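Local coordinates for protein putative prolyl-tRNA synthetase (Leishmania major, PDB 5XIL) that probably catalyses the ATP-dependent joining of L-proline to tRNA(Pro), the step that supplies prolyl-tRNA for protein synthesis, and binds zinc in its C-terminal part, at residues A[173-178]-A[208-213]; A[360-363]-A[368-371]; A[415-420]-A[424-429]. All blocks are in the same frame, centred on the assembly; numbering follows the deposited sequence.

In the fold
The three contacts follow one another along the chain without overlap, each in a different part of the synthetase. Contact 1 sets helix 168-189 on strand 210-218 in the class II core; contact 2 joins helix 360-365 to strand 367-372 in the anticodon-binding domain; contact 3 packs helix 423-428 against strand 414-416 and its following loop, at the C-terminal zinc-binding part. The centre of contact 2 lies 50 Å from the centres of both others, and on the opposite side of the chain's centre from contact 1. Contacts 1 and 3 are nearer, 29 Å between centres and about 17 Å between nearest atoms. Contacts 1 and 2 thus lie in separate domains, the second of which probably reads the anticodon.

Contact 1. Residues A[173-178]-A[208-213]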
ATOM      1  N   LYS A 173       4.183   1.482 -26.290  1.00 16.88           N
ATOM      2  CA  LYS A 173       5.098   0.581 -25.629  1.00 17.25           C
ATOM      3  C   LYS A 173       4.699   0.392 -24.149  1.00 15.78           C
ATOM      4  O   LYS A 173       4.679  -0.729 -23.688  1.00 14.86           O
ATOM      5  CB  LYS A 173       6.538   1.067 -25.754  1.00 19.92           C
ATOM      6  CG  LYS A 173       7.576   0.394 -24.861  1.00 21.82           C
ATOM      7  CD  LYS A 173       8.952   0.918 -25.292  1.00 30.07           C
ATOM      8  CE  LYS A 173      10.114   0.279 -24.539  1.00 35.58           C
ATOM      9  NZ  LYS A 173       9.912   0.577 -23.094  1.00 40.54           N
ATOM     10  N   GLU A 174       4.300   1.465 -23.483  1.00 14.15           N
ATOM     11  CA  GLU A 174       3.931   1.372 -22.058  1.00 14.14           C
ATOM     12  C   GLU A 174       2.633   0.581 -21.871  1.00 13.37           C
ATOM     13  O   GLU A 174       2.453  -0.129 -20.874  1.00 12.39           O
ATOM     14  CB  GLU A 174       3.791   2.744 -21.464  1.00 13.64           C
ATOM     15  CG  GLU A 174       3.608   2.712 -19.939  1.00 14.86           C
ATOM     16  CD  GLU A 174       3.411   4.084 -19.332  1.00 15.80           C
ATOM     17  OE1 GLU A 174       2.637   4.941 -19.890  1.00 14.50           O
ATOM     18  OE2 GLU A 174       4.004   4.299 -18.264  1.00 16.74           O
ATOM     19  N   VAL A 175       1.703   0.792 -22.799  1.00 12.59           N
ATOM     20  CA  VAL A 175       0.440   0.047 -22.812  1.00 12.94           C
ATOM     21  C   VAL A 175       0.680  -1.455 -22.648  1.00 12.69           C
ATOM     22  O   VAL A 175       0.053  -2.114 -21.814  1.00 12.55           O
ATOM     23  CB  VAL A 175      -0.346   0.327 -24.100  1.00 12.96           C
ATOM     24  CG1 VAL A 175      -1.419  -0.726 -24.293  1.00 12.76           C
ATOM     25  CG2 VAL A 175      -1.015   1.697 -24.029  1.00 14.48           C
ATOM     26  N   LEU A 176       1.632  -1.987 -23.398  1.00 12.68           N
ATOM     27  CA  LEU A 176       1.965  -3.397 -23.354  1.00 12.44           C
ATOM     28  C   LEU A 176       2.852  -3.775 -22.177  1.00 12.43           C
ATOM     29  O   LEU A 176       2.762  -4.895 -21.704  1.00 13.13           O
ATOM     30  CB  LEU A 176       2.588  -3.865 -24.656  1.00 14.09           C
ATOM     31  CG  LEU A 176       1.742  -3.781 -25.919  1.00 14.49           C
ATOM     32  CD1 LEU A 176       2.522  -4.039 -27.203  1.00 16.76           C
ATOM     33  CD2 LEU A 176       0.622  -4.791 -25.808  1.00 14.29           C
ATOM     34  N   GLU A 177       3.685  -2.876 -21.705  1.00 14.11           N
ATOM     35  CA  GLU A 177       4.445  -3.116 -20.493  1.00 14.35           C
ATOM     36  C   GLU A 177       3.511  -3.323 -19.312  1.00 13.52           C
ATOM     37  O   GLU A 177       3.726  -4.244 -18.489  1.00 12.53           O
ATOM     38  CB  GLU A 177       5.454  -2.023 -20.187  1.00 16.44           C
ATOM     39  CG  GLU A 177       6.689  -2.104 -21.111  1.00 20.69           C
ATOM     40  CD  GLU A 177       7.535  -0.827 -21.073  1.00 26.29           C
ATOM     41  OE1 GLU A 177       7.054   0.282 -20.765  1.00 27.08           O
ATOM     42  OE2 GLU A 177       8.721  -0.923 -21.392  1.00 34.84           O
ATOM     43  N   ILE A 178       2.510  -2.485 -19.253  1.00 11.69           N
ATOM     44  CA  ILE A 178       1.543  -2.529 -18.194  1.00 12.55           C
ATOM     45  C   ILE A 178       0.713  -3.807 -18.308  1.00 11.60           C
ATOM     46  O   ILE A 178       0.482  -4.498 -17.303  1.00 10.35           O
ATOM     47  CB  ILE A 178       0.646  -1.258 -18.182  1.00 12.55           C
ATOM     48  CG1 ILE A 178       1.436  -0.016 -17.757  1.00 13.63           C
ATOM     49  CG2 ILE A 178      -0.597  -1.479 -17.293  1.00 13.31           C
ATOM     50  CD1 ILE A 178       1.879   0.001 -16.307  1.00 13.36           C
ATOM     51  N   GLY A 208     -11.099   5.536 -26.357  1.00 22.04           N
ATOM     52  CA  GLY A 208      -9.721   5.311 -26.770  1.00 18.94           C
ATOM     53  C   GLY A 208      -9.556   4.831 -28.190  1.00 18.26           C
ATOM     54  O   GLY A 208     -10.530   4.655 -28.906  1.00 19.30           O
ATOM     55  N   ASP A 209      -8.310   4.624 -28.601  1.00 14.98           N
ATOM     56  CA  ASP A 209      -8.013   4.087 -29.896  1.00 15.33           C
ATOM     57  C   ASP A 209      -8.030   2.523 -29.866  1.00 14.88           C
ATOM     58  O   ASP A 209      -8.560   1.906 -30.775  1.00 13.24           O
ATOM     59  CB  ASP A 209      -6.686   4.556 -30.409  1.00 18.57           C
ATOM     60  CG  ASP A 209      -6.762   6.002 -30.977  1.00 19.95           C
ATOM     61  OD1 ASP A 209      -7.885   6.490 -31.197  1.00 22.34           O
ATOM     62  OD2 ASP A 209      -5.714   6.598 -31.149  1.00 23.60           O
ATOM     63  N   TYR A 210      -7.429   1.879 -28.845  1.00 13.29           N
ATOM     64  CA  TYR A 210      -7.514   0.427 -28.760  1.00 12.18           C
ATOM     65  C   TYR A 210      -7.303   0.024 -27.308  1.00 12.04           C
ATOM     66  O   TYR A 210      -6.751   0.782 -26.536  1.00 11.69           O
ATOM     67  CB  TYR A 210      -6.559  -0.336 -29.714  1.00 14.14           C
ATOM     68  CG  TYR A 210      -5.076  -0.116 -29.513  1.00 15.94           C
ATOM     69  CD1 TYR A 210      -4.337  -0.858 -28.578  1.00 14.81           C
ATOM     70  CD2 TYR A 210      -4.418   0.903 -30.201  1.00 16.03           C
ATOM     71  CE1 TYR A 210      -2.990  -0.622 -28.407  1.00 15.41           C
ATOM     72  CE2 TYR A 210      -3.068   1.109 -30.063  1.00 16.59           C
ATOM     73  CZ  TYR A 210      -2.365   0.393 -29.136  1.00 16.60           C
ATOM     74  OH  TYR A 210      -1.038   0.624 -28.922  1.00 18.54           O
ATOM     75  N   THR A 211      -7.837  -1.141 -26.971  1.00 12.09           N
ATOM     76  CA  THR A 211      -7.802  -1.666 -25.615  1.00 11.94           C
ATOM     77  C   THR A 211      -7.112  -3.051 -25.688  1.00 11.43           C
ATOM     78  O   THR A 211      -7.388  -3.867 -26.555  1.00 10.69           O
ATOM     79  CB  THR A 211      -9.171  -1.752 -24.981  1.00 12.23           C
ATOM     80  OG1 THR A 211      -9.700  -0.466 -24.698  1.00 11.35           O
ATOM     81  CG2 THR A 211      -9.062  -2.530 -23.685  1.00 12.37           C
ATOM     82  N   THR A 212      -6.129  -3.256 -24.816  1.00 10.91           N
ATOM     83  CA  THR A 212      -5.488  -4.551 -24.666  1.00 11.14           C
ATOM     84  C   THR A 212      -5.966  -5.161 -23.335  1.00 10.85           C
ATOM     85  O   THR A 212      -6.361  -4.438 -22.395  1.00  8.96           O
ATOM     86  CB  THR A 212      -3.934  -4.502 -24.715  1.00 12.00           C
ATOM     87  OG1 THR A 212      -3.426  -3.844 -23.537  1.00 12.41           O
ATOM     88  CG2 THR A 212      -3.429  -3.859 -25.902  1.00 12.70           C
ATOM     89  N   THR A 213      -5.951  -6.477 -23.252  1.00 11.01           N
ATOM     90  CA  THR A 213      -6.626  -7.187 -22.161  1.00 11.19           C
ATOM     91  C   THR A 213      -5.920  -8.523 -21.850  1.00  9.96           C
ATOM     92  O   THR A 213      -5.186  -9.085 -22.686  1.00  9.17           O
ATOM     93  CB  THR A 213      -8.084  -7.442 -22.573  1.00 11.90           C
ATOM     94  OG1 THR A 213      -8.841  -8.048 -21.519  1.00 13.28           O
ATOM     95  CG2 THR A 213      -8.171  -8.352 -23.785  1.00 12.53           C
TER
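Val175 and Thr212 meet because of their first torsions: chi1 of 164° sets Val175 CG1 opposite the backbone N and beside the carbonyl carbon, on the side of the strand, while chi1 of 69° in Thr212 sets OG1 between the backbone N and the carbonyl carbon and leaves CG2 beside the backbone N. Both branches of the threonine therefore face one methyl group. Val175 CG1 lies 3.8 Å from Thr212 OG1 and 4.1 Å from Thr212 CG2, separations of van der Waals contact. The hydroxyl is nonetheless satisfied, since Thr212 OG1 bonds to the carbonyl oxygen of Ser230 on the adjacent strand 223-234; Val175 thus packs on an oxygen whose polar demand is met elsewhere.

Two looser contacts extend this centre. Leu176 CD2 comes within 4.2 Å of Thr212 CG2, the two side chains crossing at about a right angle. At the other end, Val175 CG1 approaches Tyr210 CE1 at 4.4 Å, oblique to the ring, whose OH is hydrogen-bonded to Asn232 and so tied to the sheet. Asp209 and Tyr210 both face Asn232 across the strands, the signature of a classic beta bulge. On the helix, one turn is bridged by a salt bridge of 2.6 Å between Lys173 NZ and Glu177 OE2, with the ammonium tilted out of the carboxylate plane.

The short axes of helix 173-178 and strand 210-213 run 24° apart in direction and approach to 9.3 Å, close to parallel and spaced for one layer of side chains. Ser230 OG, which bonds to Val175 O, adds a polar tie from the helix backbone to the neighbouring strand. A helix laid against antiparallel strands in this way belongs to the catalytic fold of class II aminoacyl-tRNA synthetases.

Contact 2. Residues A[360-363]-A[368-371]; sequences PREL and LAVA
Glu362 supplies the whole helix side of this contact, reaching Leu368 and Ala369 across a short helical connection in the anticodon-binding domain. There, helix 360-365 links strand 354-358 to its antiparallel neighbour, strand 367-372, within a mixed five-stranded sheet. The chain turns back sharply enough that Glu362 CA and Leu368 CA lie only 5.4 Å apart.

The tight part is aliphatic carbon on backbone. Glu362 CG rests 3.8 Å from Ala369 N and 4.3 Å from Leu368 CA, so the methylene group sits against the backbone at Leu368 and Ala369, early in the strand. Its place follows from chi1 of -75°, which puts CG beside the backbone N, and the bend at chi2 of 70° then folds the carboxylate round instead of letting the chain run straight. Leu368 joins in mainly through its backbone: its CB points away from the helix, and its side chain packs on Leu319 of helix 306-325 and on Thr387. The strand itself is held by backbone bonds, Leu368 with Val381 and Ala369 with Glu357, so the glutamate packs on a backbone already fixed on both sides.

The solvent side is loose: Pro360 and Arg361 are exposed and do not touch the strand, and Arg361 NH2 instead forms a salt bridge with Glu365 OE2 on the same helix. Leu363 turns away from the strand as well, but packs on Leu312 and Ser315 of helix 306-325.

Between these extremes lies the carboxylate of Glu362, a partly exposed residue, and its two oxygens have different surroundings. OE2 accepts a weak hydrogen bond from Gly359 N, just before the helix, whereas Glu362 OE1 stands 4.0 Å from the methyl carbon CB of Ala369.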
ATOM      1  N   PRO A 360       2.996 -38.176  17.738  1.00 26.29           N
ATOM      2  CA  PRO A 360       4.079 -38.889  18.464  1.00 27.48           C
ATOM      3  C   PRO A 360       5.152 -39.471  17.523  1.00 23.21           C
ATOM      4  O   PRO A 360       6.362 -39.253  17.733  1.00 26.57           O
ATOM      5  CB  PRO A 360       3.310 -39.978  19.179  1.00 28.61           C
ATOM      6  CG  PRO A 360       1.990 -39.344  19.511  1.00 29.48           C
ATOM      7  CD  PRO A 360       1.664 -38.484  18.294  1.00 28.33           C
ATOM      8  N   ARG A 361       4.729 -40.136  16.449  1.00 21.67           N
ATOM      9  CA  ARG A 361       5.684 -40.733  15.533  1.00 22.19           C
ATOM     10  C   ARG A 361       6.473 -39.734  14.665  1.00 23.07           C
ATOM     11  O   ARG A 361       7.634 -39.960  14.284  1.00 19.76           O
ATOM     12  CB  ARG A 361       5.029 -41.857  14.667  1.00 24.00           C
ATOM     13  CG  ARG A 361       4.505 -43.102  15.426  1.00 28.24           C
ATOM     14  CD  ARG A 361       5.458 -43.646  16.552  1.00 33.97           C
ATOM     15  NE  ARG A 361       6.782 -44.115  16.088  1.00 33.91           N
ATOM     16  CZ  ARG A 361       7.882 -44.207  16.857  1.00 35.50           C
ATOM     17  NH1 ARG A 361       7.854 -43.846  18.150  1.00 37.09           N
ATOM     18  NH2 ARG A 361       9.038 -44.639  16.332  1.00 30.59           N
ATOM     19  N   GLU A 362       5.859 -38.591  14.361  1.00 22.29           N
ATOM     20  CA  GLU A 362       6.530 -37.556  13.618  1.00 22.30           C
ATOM     21  C   GLU A 362       7.545 -36.960  14.508  1.00 21.39           C
ATOM     22  O   GLU A 362       8.639 -36.617  14.091  1.00 19.95           O
ATOM     23  CB  GLU A 362       5.522 -36.444  13.215  1.00 23.74           C
ATOM     24  CG  GLU A 362       4.603 -36.861  12.084  1.00 23.16           C
ATOM     25  CD  GLU A 362       3.540 -37.914  12.392  1.00 23.65           C
ATOM     26  OE1 GLU A 362       3.350 -38.785  11.524  1.00 28.61           O
ATOM     27  OE2 GLU A 362       2.889 -37.937  13.439  1.00 24.04           O
ATOM     28  N   LEU A 363       7.208 -36.810  15.767  1.00 21.62           N
ATOM     29  CA  LEU A 363       8.193 -36.342  16.683  1.00 23.19           C
ATOM     30  C   LEU A 363       9.377 -37.364  16.822  1.00 22.52           C
ATOM     31  O   LEU A 363      10.539 -37.016  16.643  1.00 24.50           O
ATOM     32  CB  LEU A 363       7.514 -36.114  18.011  1.00 29.54           C
ATOM     33  CG  LEU A 363       8.321 -35.483  19.119  1.00 36.89           C
ATOM     34  CD1 LEU A 363       9.132 -34.299  18.669  1.00 39.05           C
ATOM     35  CD2 LEU A 363       7.328 -35.118  20.217  1.00 38.79           C
ATOM     36  N   LEU A 368       8.061 -35.059   9.254  1.00 20.61           N
ATOM     37  CA  LEU A 368       6.758 -34.360   9.283  1.00 19.58           C
ATOM     38  C   LEU A 368       5.854 -34.949   8.248  1.00 17.76           C
ATOM     39  O   LEU A 368       6.263 -35.145   7.135  1.00 18.35           O
ATOM     40  CB  LEU A 368       7.005 -32.881   8.935  1.00 19.89           C
ATOM     41  CG  LEU A 368       8.045 -32.149   9.798  1.00 22.35           C
ATOM     42  CD1 LEU A 368       8.169 -30.724   9.343  1.00 24.95           C
ATOM     43  CD2 LEU A 368       7.655 -32.260  11.271  1.00 23.93           C
ATOM     44  N   ALA A 369       4.618 -35.220   8.604  1.00 17.17           N
ATOM     45  CA  ALA A 369       3.638 -35.644   7.654  1.00 16.73           C
ATOM     46  C   ALA A 369       2.950 -34.402   7.063  1.00 16.91           C
ATOM     47  O   ALA A 369       2.312 -33.668   7.794  1.00 16.19           O
ATOM     48  CB  ALA A 369       2.594 -36.485   8.338  1.00 18.04           C
ATOM     49  N   VAL A 370       3.041 -34.241   5.766  1.00 17.19           N
ATOM     50  CA  VAL A 370       2.614 -33.023   5.084  1.00 16.24           C
ATOM     51  C   VAL A 370       1.549 -33.414   4.095  1.00 16.87           C
ATOM     52  O   VAL A 370       1.738 -34.300   3.310  1.00 17.71           O
ATOM     53  CB  VAL A 370       3.771 -32.371   4.347  1.00 17.29           C
ATOM     54  CG1 VAL A 370       3.304 -31.083   3.632  1.00 18.80           C
ATOM     55  CG2 VAL A 370       4.873 -32.050   5.296  1.00 18.49           C
ATOM     56  N   ALA A 371       0.393 -32.787   4.213  1.00 14.03           N
ATOM     57  CA  ALA A 371      -0.699 -33.013   3.318  1.00 14.00           C
ATOM     58  C   ALA A 371      -0.783 -31.790   2.400  1.00 14.19           C
ATOM     59  O   ALA A 371      -0.914 -30.655   2.925  1.00 12.47           O
ATOM     60  CB  ALA A 371      -1.967 -33.082   4.151  1.00 13.27           C
TER

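Contact 3. Residues A[415-420]-A[424-429]; sequences VRVTEW and VPTLNR
The backbones of Val415 and Thr426 draw within 7.5 Å at CA, where the end of strand 414-416 passes helix 423-428, and the intervening chain turns to bring Trp420 near the start of that helix. The helix belongs to the C-terminal zinc-binding region characteristic of this type of prolyl-tRNA synthetase, and it leads from strand 414-416 to the parallel neighbouring strand 432-437.

Thr426 is the shared element on the helix. Its chi1 of -55° sets CG2 anti to the backbone N and OG1 beside it. CG2 mainly meets Val415, tip to tip, with Val415 CB 3.7 Å from Thr426 CG2. OG1, with CG2 a little farther off, lies alongside Val417, which slides past in the opposite direction, its CG2 at 3.9 Å from Thr426 OG1. That hydroxyl is hydrogen-bonded to the carbonyl oxygen of Glu422, one turn earlier. Val417 and Thr426 also touch Ile433 of strand 432-437, which extends the apolar packing behind them.

At the other end Trp420 CZ2 lies 4.5 Å from Val424 CG2, a grazing apolar contact oblique to the ring. The indole is fixed from outside: NE1 bonds to Glu454 OE2, and its ring stacks with that of Phe423. In the intervening loop, Thr418 OG1 donates to OE2 of Glu419 on the anti side of the carboxylate. Glu419 is a ligand of a second magnesium site, vacant in this chain.

Trp420 O and Val424 N stand 4.4 Å apart, too far for a direct bond, and a water joins them. It donates to Trp420 O at 2.8 Å and accepts from Val424 N at 2.9 Å, while its oxygen lies over one face of the Trp420 ring, offset toward the rim.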
ATOM      1  N   VAL A 415     -11.588 -24.049 -27.899  1.00 13.58           N
ATOM      2  CA  VAL A 415     -11.857 -24.957 -29.006  1.00 14.14           C
ATOM      3  C   VAL A 415     -11.851 -24.233 -30.342  1.00 14.98           C
ATOM      4  O   VAL A 415     -12.566 -23.259 -30.511  1.00 14.30           O
ATOM      5  CB  VAL A 415     -13.201 -25.667 -28.782  1.00 14.22           C
ATOM      6  CG1 VAL A 415     -13.527 -26.593 -29.920  1.00 15.10           C
ATOM      7  CG2 VAL A 415     -13.196 -26.423 -27.417  1.00 15.82           C
ATOM      8  N   ARG A 416     -11.014 -24.650 -31.292  1.00 16.10           N
ATOM      9  CA  ARG A 416     -10.958 -23.972 -32.605  1.00 19.32           C
ATOM     10  C   ARG A 416     -12.076 -24.522 -33.537  1.00 18.92           C
ATOM     11  O   ARG A 416     -12.004 -25.679 -33.954  1.00 18.51           O
ATOM     12  CB  ARG A 416      -9.545 -24.068 -33.188  1.00 28.42           C
ATOM     13  CG  ARG A 416      -9.097 -22.789 -33.884  1.00 38.20           C
ATOM     14  CD  ARG A 416      -7.577 -22.632 -33.919  1.00 40.20           C
ATOM     15  NE  ARG A 416      -6.858 -23.351 -34.975  1.00 52.52           N
ATOM     16  CZ  ARG A 416      -6.045 -24.387 -34.745  1.00 51.03           C
ATOM     17  NH1 ARG A 416      -5.907 -24.841 -33.485  1.00 52.01           N
ATOM     18  NH2 ARG A 416      -5.379 -24.990 -35.749  1.00 50.71           N
ATOM     19  N   VAL A 417     -13.056 -23.643 -33.870  1.00 16.61           N
ATOM     20  CA  VAL A 417     -14.298 -23.908 -34.515  1.00 16.11           C
ATOM     21  C   VAL A 417     -14.242 -23.260 -35.904  1.00 18.03           C
ATOM     22  O   VAL A 417     -14.000 -22.066 -35.993  1.00 13.99           O
ATOM     23  CB  VAL A 417     -15.492 -23.379 -33.754  1.00 16.40           C
ATOM     24  CG1 VAL A 417     -16.818 -23.458 -34.548  1.00 16.92           C
ATOM     25  CG2 VAL A 417     -15.668 -24.118 -32.442  1.00 17.03           C
ATOM     26  N   THR A 418     -14.439 -24.021 -36.951  1.00 15.71           N
ATOM     27  CA  THR A 418     -14.505 -23.425 -38.303  1.00 16.69           C
ATOM     28  C   THR A 418     -15.839 -23.495 -38.996  1.00 18.26           C
ATOM     29  O   THR A 418     -15.975 -22.912 -40.073  1.00 18.37           O
ATOM     30  CB  THR A 418     -13.548 -24.132 -39.232  1.00 18.79           C
ATOM     31  OG1 THR A 418     -13.894 -25.515 -39.268  1.00 20.43           O
ATOM     32  CG2 THR A 418     -12.154 -24.030 -38.724  1.00 20.15           C
ATOM     33  N   GLU A 419     -16.774 -24.276 -38.472  1.00 17.94           N
ATOM     34  CA  GLU A 419     -18.103 -24.384 -38.993  1.00 20.88           C
ATOM     35  C   GLU A 419     -19.166 -23.804 -38.042  1.00 20.03           C
ATOM     36  O   GLU A 419     -19.278 -24.207 -36.880  1.00 17.24           O
ATOM     37  CB  GLU A 419     -18.384 -25.862 -39.318  1.00 23.64           C
ATOM     38  CG  GLU A 419     -17.175 -26.623 -39.911  1.00 28.98           C
ATOM     39  CD  GLU A 419     -16.714 -26.166 -41.296  1.00 32.14           C
ATOM     40  OE1 GLU A 419     -17.624 -26.048 -42.147  1.00 37.50           O
ATOM     41  OE2 GLU A 419     -15.478 -25.937 -41.548  1.00 33.46           O
ATOM     42  N   TRP A 420     -20.061 -22.952 -38.577  1.00 17.20           N
ATOM     43  CA  TRP A 420     -21.044 -22.322 -37.778  1.00 17.55           C
ATOM     44  C   TRP A 420     -21.853 -23.336 -36.958  1.00 17.40           C
ATOM     45  O   TRP A 420     -22.231 -23.048 -35.849  1.00 19.34           O
ATOM     46  CB  TRP A 420     -21.959 -21.353 -38.569  1.00 17.09           C
ATOM     47  CG  TRP A 420     -23.001 -20.874 -37.657  1.00 16.43           C
ATOM     48  CD1 TRP A 420     -24.276 -21.314 -37.548  1.00 16.71           C
ATOM     49  CD2 TRP A 420     -22.805 -19.965 -36.529  1.00 16.76           C
ATOM     50  NE1 TRP A 420     -24.891 -20.699 -36.526  1.00 15.88           N
ATOM     51  CE2 TRP A 420     -24.018 -19.866 -35.876  1.00 15.94           C
ATOM     52  CE3 TRP A 420     -21.752 -19.185 -36.091  1.00 17.38           C
ATOM     53  CZ2 TRP A 420     -24.192 -19.092 -34.722  1.00 16.92           C
ATOM     54  CZ3 TRP A 420     -21.928 -18.417 -34.958  1.00 16.89           C
ATOM     55  CH2 TRP A 420     -23.155 -18.348 -34.313  1.00 15.99           C
ATOM     56  N   VAL A 424     -22.543 -22.988 -31.432  1.00 12.65           N
ATOM     57  CA  VAL A 424     -23.359 -23.047 -30.214  1.00 13.89           C
ATOM     58  C   VAL A 424     -23.270 -24.352 -29.410  1.00 15.27           C
ATOM     59  O   VAL A 424     -23.283 -24.346 -28.189  1.00 14.15           O
ATOM     60  CB  VAL A 424     -24.833 -22.678 -30.448  1.00 15.44           C
ATOM     61  CG1 VAL A 424     -25.675 -22.874 -29.194  1.00 18.84           C
ATOM     62  CG2 VAL A 424     -24.910 -21.198 -30.846  1.00 16.26           C
ATOM     63  N   PRO A 425     -23.172 -25.475 -30.079  1.00 16.11           N
ATOM     64  CA  PRO A 425     -22.883 -26.716 -29.295  1.00 15.09           C
ATOM     65  C   PRO A 425     -21.566 -26.711 -28.505  1.00 16.30           C
ATOM     66  O   PRO A 425     -21.556 -27.220 -27.385  1.00 16.45           O
ATOM     67  CB  PRO A 425     -22.828 -27.774 -30.354  1.00 15.63           C
ATOM     68  CG  PRO A 425     -23.810 -27.240 -31.372  1.00 16.21           C
ATOM     69  CD  PRO A 425     -23.564 -25.783 -31.454  1.00 16.25           C
ATOM     70  N   THR A 426     -20.553 -26.074 -29.044  1.00 15.59           N
ATOM     71  CA  THR A 426     -19.328 -25.808 -28.327  1.00 15.98           C
ATOM     72  C   THR A 426     -19.513 -24.930 -27.130  1.00 15.28           C
ATOM     73  O   THR A 426     -19.029 -25.243 -26.028  1.00 12.84           O
ATOM     74  CB  THR A 426     -18.246 -25.325 -29.297  1.00 15.27           C
ATOM     75  OG1 THR A 426     -18.105 -26.286 -30.325  1.00 16.53           O
ATOM     76  CG2 THR A 426     -16.904 -25.164 -28.587  1.00 13.91           C
ATOM     77  N   LEU A 427     -20.224 -23.818 -27.287  1.00 13.74           N
ATOM     78  CA  LEU A 427     -20.569 -23.047 -26.155  1.00 12.81           C
ATOM     79  C   LEU A 427     -21.277 -23.913 -25.107  1.00 13.66           C
ATOM     80  O   LEU A 427     -20.973 -23.774 -23.931  1.00 11.76           O
ATOM     81  CB  LEU A 427     -21.518 -21.894 -26.512  1.00 13.03           C
ATOM     82  CG  LEU A 427     -20.951 -20.888 -27.491  1.00 13.12           C
ATOM     83  CD1 LEU A 427     -22.129 -19.927 -27.709  1.00 15.29           C
ATOM     84  CD2 LEU A 427     -19.686 -20.182 -26.961  1.00 13.82           C
ATOM     85  N   ASN A 428     -22.231 -24.724 -25.537  1.00 12.57           N
ATOM     86  CA  ASN A 428     -22.971 -25.515 -24.632  1.00 14.46           C
ATOM     87  C   ASN A 428     -22.158 -26.599 -23.952  1.00 14.15           C
ATOM     88  O   ASN A 428     -22.594 -27.129 -22.941  1.00 14.87           O
ATOM     89  CB  ASN A 428     -24.182 -26.122 -25.281  1.00 16.38           C
ATOM     90  CG  ASN A 428     -25.249 -25.092 -25.580  1.00 18.03           C
ATOM     91  OD1 ASN A 428     -25.315 -24.047 -24.953  1.00 19.11           O
ATOM     92  ND2 ASN A 428     -26.136 -25.438 -26.507  1.00 20.24           N
ATOM     93  N   ARG A 429     -20.922 -26.778 -24.401  1.00 14.16           N
ATOM     94  CA  ARG A 429     -20.013 -27.722 -23.772  1.00 16.14           C
ATOM     95  C   ARG A 429     -19.146 -26.962 -22.756  1.00 14.57           C
ATOM     96  O   ARG A 429     -18.151 -27.492 -22.261  1.00 14.85           O
ATOM     97  CB  ARG A 429     -19.132 -28.402 -24.820  1.00 18.43           C
ATOM     98  CG  ARG A 429     -19.687 -29.721 -25.336  1.00 24.93           C
ATOM     99  CD  ARG A 429     -18.635 -30.497 -26.110  1.00 26.42           C
ATOM    100  NE  ARG A 429     -18.419 -29.947 -27.444  1.00 29.86           N
ATOM    101  CZ  ARG A 429     -19.265 -30.094 -28.459  1.00 31.18           C
ATOM    102  NH1 ARG A 429     -20.389 -30.777 -28.294  1.00 33.09           N
ATOM    103  NH2 ARG A 429     -18.986 -29.558 -29.639  1.00 29.23           N
TER
HETATM  104  O   HOH W   1     -24.175 -22.893 -33.821  1.00 16.40           O